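Local coordinates for prophage MuSo2, 43 kDa tail protein (Shewanella oneidensis, PDB 3CDD) that probably forms part of the baseplate of a Mu-like phage tail, as a trimeric structural protein related to Mu GpP, at residues A[5-19]-A[54-68]. Residues are numbered along the deposited sequence; the frame is centred on the assembly and turned at random.
Sequences EEIVLKAGGKIYQGW and IEPIKQGQACTVDIG
Val8 and Asp66, and likewise Lys10 and Thr64, face each other as hydrogen-bonded pairs where strand 7-11 runs antiparallel to strand 62-67, within the GpP-like N-terminal domain of the phage-barrel clan. The short strand axes make an angle of 161°, and each of these pairs is closed by two backbone bonds, such as Val8 N to Asp66 O at 2.8 Å. Gly68 N to Glu6 O extends the pairing by one more bond, nearly straight. Strand 7-11 also turns back through the type I' turn from Ala11 to Lys14 onto strand 14-16, while strand 62-67 continues the sheet into strand 70-84.

Apolar side chains of Ile7, Leu9, Cys63, Val65 and Ile67 gather on one face, which is buried: Leu9 CD1 lies 3.5 Å from Cys63 SG, and Ile7 CG2 meets Val65 CG1 at 3.7 Å. Leu37 and Phe35 of strand 34-42 cover Leu9 and Cys63 respectively, and Trp290 reaches Ile7 and Ile67.

The opposite side mixes Val8 with the polar Lys10, Thr64 and Asp66, and Val8 CG2 rests against Asp66 CB. Lys10 NZ stays 4.5 Å from Asp66 OD2, beyond a salt bridge, whereas Asp66 OD1 has its salt bridge with Arg71. One water lies within bonding distance of Val8 O and Thr64 OG1, with a weak bond to Asp66 OD2; it has more acceptors in reach than protons to give. Another accepts from Gly12 N and donates to Ala62 O where the strands part.

Aromatic packing ties the loop before strand 62-67 to Tyr16 and Trp19. Ile57 CG1 stands anti to the carbonyl carbon (chi1 -52°) and carries CD1 over the Tyr16 ring, a CH-pi contact only 8° off the normal. The same methyl touches the edge of Trp19, whose NE1 donates to Tyr16 O from above the carbonyl plane. On the Tyr16 ring itself, CE2 meets Ile54 CD1 at 3.8 Å.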
# COMPACT_ATOMS: atom_id res chain seq x y z
N GLU A 5 -3.30 27.10 -29.40
CA GLU A 5 -4.60 26.58 -28.98
C GLU A 5 -4.66 26.58 -27.47
O GLU A 5 -3.72 26.16 -26.82
CB GLU A 5 -4.77 25.13 -29.44
CG GLU A 5 -5.08 24.93 -30.91
CD GLU A 5 -5.46 23.49 -31.24
OE1 GLU A 5 -5.03 22.55 -30.53
OE2 GLU A 5 -6.19 23.29 -32.23
N GLU A 6 -5.77 27.04 -26.91
CA GLU A 6 -5.89 27.06 -25.46
C GLU A 6 -6.68 25.85 -24.97
O GLU A 6 -7.49 25.27 -25.71
CB GLU A 6 -6.49 28.39 -24.96
CG GLU A 6 -8.00 28.44 -24.88
CD GLU A 6 -8.55 29.87 -25.02
OE1 GLU A 6 -7.80 30.83 -24.69
OE2 GLU A 6 -9.72 30.02 -25.48
N ILE A 7 -6.42 25.49 -23.71
CA ILE A 7 -7.11 24.38 -23.06
C ILE A 7 -8.16 24.90 -22.06
O ILE A 7 -7.84 25.62 -21.11
CB ILE A 7 -6.11 23.41 -22.40
CG1 ILE A 7 -5.24 22.75 -23.48
CG2 ILE A 7 -6.86 22.35 -21.60
CD1 ILE A 7 -3.81 22.41 -23.06
N VAL A 8 -9.42 24.50 -22.28
CA VAL A 8 -10.54 25.07 -21.52
C VAL A 8 -11.38 23.99 -20.82
O VAL A 8 -11.80 22.99 -21.43
CB VAL A 8 -11.47 26.03 -22.40
CG1 VAL A 8 -10.64 27.08 -23.18
CG2 VAL A 8 -12.35 25.26 -23.36
N LEU A 9 -11.60 24.18 -19.53
CA LEU A 9 -12.57 23.40 -18.80
C LEU A 9 -13.86 24.21 -18.73
O LEU A 9 -13.86 25.38 -18.30
CB LEU A 9 -12.08 23.09 -17.39
CG LEU A 9 -13.06 22.28 -16.53
CD1 LEU A 9 -12.35 21.10 -15.86
CD2 LEU A 9 -13.77 23.15 -15.52
N LYS A 10 -14.95 23.56 -19.14
CA LYS A 10 -16.30 24.12 -19.01
C LYS A 10 -17.06 23.30 -17.96
O LYS A 10 -17.11 22.08 -18.04
CB LYS A 10 -17.03 24.10 -20.35
CG LYS A 10 -16.39 24.98 -21.45
CD LYS A 10 -17.32 25.07 -22.68
CE LYS A 10 -16.62 25.71 -23.87
NZ LYS A 10 -17.47 25.74 -25.11
N ALA A 11 -17.64 23.99 -16.98
CA ALA A 11 -18.50 23.37 -15.97
C ALA A 11 -19.45 24.43 -15.44
O ALA A 11 -19.03 25.54 -15.11
CB ALA A 11 -17.67 22.79 -14.83
N GLY A 12 -20.74 24.11 -15.36
CA GLY A 12 -21.73 25.04 -14.80
C GLY A 12 -22.01 26.30 -15.62
O GLY A 12 -22.38 27.34 -15.07
N GLY A 13 -21.86 26.20 -16.95
CA GLY A 13 -22.06 27.36 -17.83
C GLY A 13 -20.88 28.33 -17.75
O GLY A 13 -20.93 29.43 -18.31
N LYS A 14 -19.83 27.91 -17.04
CA LYS A 14 -18.64 28.72 -16.85
C LYS A 14 -17.43 28.16 -17.61
O LYS A 14 -17.40 26.99 -17.97
CB LYS A 14 -18.33 28.86 -15.36
CG LYS A 14 -19.51 29.42 -14.57
CD LYS A 14 -19.12 29.84 -13.17
CE LYS A 14 -20.33 30.39 -12.41
NZ LYS A 14 -20.87 31.69 -12.94
N ILE A 15 -16.46 29.03 -17.88
CA ILE A 15 -15.30 28.67 -18.66
C ILE A 15 -14.07 28.99 -17.82
O ILE A 15 -13.94 30.10 -17.27
CB ILE A 15 -15.27 29.40 -20.03
CG1 ILE A 15 -16.54 29.10 -20.83
CG2 ILE A 15 -14.03 29.01 -20.83
CD1 ILE A 15 -16.61 29.77 -22.20
N TYR A 16 -13.19 28.01 -17.73
CA TYR A 16 -12.02 28.05 -16.88
C TYR A 16 -10.79 27.75 -17.73
O TYR A 16 -10.60 26.65 -18.23
CB TYR A 16 -12.12 27.02 -15.76
CG TYR A 16 -13.28 27.22 -14.79
CD1 TYR A 16 -14.54 26.66 -15.04
CD2 TYR A 16 -13.09 27.96 -13.62
CE1 TYR A 16 -15.61 26.84 -14.13
CE2 TYR A 16 -14.15 28.15 -12.71
CZ TYR A 16 -15.40 27.58 -12.98
OH TYR A 16 -16.42 27.78 -12.07
N GLN A 17 -9.98 28.78 -17.92
CA GLN A 17 -8.76 28.69 -18.69
C GLN A 17 -7.67 29.32 -17.83
O GLN A 17 -7.96 30.14 -16.96
CB GLN A 17 -8.91 29.43 -20.03
CG GLN A 17 -7.78 29.18 -21.03
CD GLN A 17 -6.63 30.19 -20.92
OE1 GLN A 17 -6.80 31.30 -20.39
NE2 GLN A 17 -5.46 29.80 -21.42
N GLY A 18 -6.43 28.93 -18.07
CA GLY A 18 -5.31 29.55 -17.39
C GLY A 18 -4.80 28.68 -16.26
O GLY A 18 -4.10 29.16 -15.37
N TRP A 19 -5.15 27.40 -16.32
CA TRP A 19 -4.69 26.40 -15.36
C TRP A 19 -3.17 26.36 -15.35
O TRP A 19 -2.53 26.62 -16.38
CB TRP A 19 -5.28 25.03 -15.71
CG TRP A 19 -6.80 25.02 -15.68
CD1 TRP A 19 -7.65 25.22 -16.74
CD2 TRP A 19 -7.64 24.83 -14.52
NE1 TRP A 19 -8.97 25.15 -16.32
CE2 TRP A 19 -8.99 24.91 -14.96
CE3 TRP A 19 -7.39 24.60 -13.16
CZ2 TRP A 19 -10.08 24.77 -14.08
CZ3 TRP A 19 -8.47 24.46 -12.29
CH2 TRP A 19 -9.80 24.54 -12.75
N ILE A 54 -12.20 32.93 -7.91
CA ILE A 54 -13.32 32.19 -8.52
C ILE A 54 -14.25 31.56 -7.50
O ILE A 54 -13.83 31.18 -6.40
CB ILE A 54 -12.89 31.09 -9.53
CG1 ILE A 54 -12.16 29.94 -8.84
CG2 ILE A 54 -12.07 31.68 -10.69
CD1 ILE A 54 -12.66 28.58 -9.26
N GLU A 55 -15.51 31.45 -7.88
CA GLU A 55 -16.51 30.72 -7.13
C GLU A 55 -16.17 29.23 -7.29
O GLU A 55 -15.76 28.81 -8.37
CB GLU A 55 -17.90 31.05 -7.67
CG GLU A 55 -19.03 30.21 -7.12
CD GLU A 55 -20.32 30.98 -7.04
OE1 GLU A 55 -20.40 31.91 -6.20
OE2 GLU A 55 -21.25 30.65 -7.81
N PRO A 56 -16.30 28.44 -6.21
CA PRO A 56 -16.00 27.01 -6.31
C PRO A 56 -16.59 26.30 -7.54
O PRO A 56 -17.64 26.68 -8.04
CB PRO A 56 -16.59 26.44 -5.02
CG PRO A 56 -16.46 27.55 -4.03
CD PRO A 56 -16.66 28.83 -4.82
N ILE A 57 -15.88 25.30 -8.04
CA ILE A 57 -16.45 24.35 -8.97
C ILE A 57 -17.04 23.27 -8.07
O ILE A 57 -16.33 22.63 -7.29
CB ILE A 57 -15.40 23.77 -9.96
CG1 ILE A 57 -14.63 24.90 -10.65
CG2 ILE A 57 -16.06 22.86 -11.00
CD1 ILE A 57 -13.49 24.44 -11.56
N LYS A 58 -18.35 23.09 -8.13
CA LYS A 58 -19.01 22.11 -7.29
C LYS A 58 -18.64 20.70 -7.74
O LYS A 58 -18.74 20.37 -8.93
CB LYS A 58 -20.53 22.31 -7.32
CG LYS A 58 -20.99 23.69 -6.84
CD LYS A 58 -22.50 23.89 -7.00
CE LYS A 58 -22.85 25.29 -7.49
NZ LYS A 58 -22.77 26.31 -6.40
N GLN A 59 -18.19 19.89 -6.78
CA GLN A 59 -18.09 18.43 -6.98
C GLN A 59 -19.42 17.88 -7.53
O GLN A 59 -20.48 18.35 -7.14
CB GLN A 59 -17.70 17.72 -5.68
CG GLN A 59 -18.72 17.78 -4.53
CD GLN A 59 -18.63 19.03 -3.66
OE1 GLN A 59 -17.96 20.01 -4.01
NE2 GLN A 59 -19.32 19.00 -2.52
N GLY A 60 -19.36 16.91 -8.44
CA GLY A 60 -20.57 16.39 -9.06
C GLY A 60 -20.95 17.00 -10.40
O GLY A 60 -21.65 16.38 -11.19
N GLN A 61 -20.44 18.20 -10.68
CA GLN A 61 -20.78 18.96 -11.89
C GLN A 61 -20.38 18.26 -13.19
O GLN A 61 -19.28 17.74 -13.27
CB GLN A 61 -20.04 20.30 -11.83
CG GLN A 61 -20.73 21.44 -12.51
CD GLN A 61 -22.01 21.83 -11.80
OE1 GLN A 61 -23.10 21.77 -12.37
NE2 GLN A 61 -21.88 22.21 -10.53
N ALA A 62 -21.25 18.27 -14.20
CA ALA A 62 -20.86 17.88 -15.56
C ALA A 62 -19.79 18.82 -16.10
O ALA A 62 -19.82 20.02 -15.85
CB ALA A 62 -22.06 17.85 -16.50
N CYS A 63 -18.88 18.25 -16.88
CA CYS A 63 -17.57 18.81 -17.11
C CYS A 63 -17.06 18.43 -18.51
O CYS A 63 -17.22 17.28 -18.94
CB CYS A 63 -16.65 18.18 -16.07
SG CYS A 63 -15.17 19.04 -15.90
N THR A 64 -16.44 19.38 -19.22
CA THR A 64 -15.69 19.06 -20.45
C THR A 64 -14.33 19.76 -20.49
O THR A 64 -14.18 20.88 -20.00
CB THR A 64 -16.46 19.41 -21.76
OG1 THR A 64 -16.59 20.83 -21.90
CG2 THR A 64 -17.84 18.75 -21.80
N VAL A 65 -13.34 19.08 -21.06
CA VAL A 65 -12.08 19.73 -21.35
C VAL A 65 -11.86 19.70 -22.85
O VAL A 65 -11.96 18.64 -23.48
CB VAL A 65 -10.88 19.12 -20.61
CG1 VAL A 65 -9.60 19.87 -21.00
CG2 VAL A 65 -11.12 19.15 -19.05
N ASP A 66 -11.59 20.89 -23.40
CA ASP A 66 -11.32 21.11 -24.83
C ASP A 66 -9.93 21.75 -25.07
O ASP A 66 -9.44 22.56 -24.26
CB ASP A 66 -12.39 22.02 -25.44
CG ASP A 66 -13.80 21.42 -25.37
OD1 ASP A 66 -13.96 20.20 -25.45
OD2 ASP A 66 -14.76 22.21 -25.23
N ILE A 67 -9.31 21.37 -26.18
CA ILE A 67 -8.10 22.02 -26.67
C ILE A 67 -8.43 22.58 -28.05
O ILE A 67 -8.76 21.83 -28.96
CB ILE A 67 -6.86 21.06 -26.76
CG1 ILE A 67 -5.66 21.82 -27.36
CG2 ILE A 67 -7.19 19.80 -27.58
CD1 ILE A 67 -4.30 21.11 -27.21
N GLY A 68 -8.36 23.90 -28.19
CA GLY A 68 -8.69 24.56 -29.46
C GLY A 68 -10.13 24.31 -29.91
O GLY A 68 -10.42 24.28 -31.10
O HOH W 1 -14.62 22.59 -22.65
O HOH W 2 -21.81 21.54 -15.53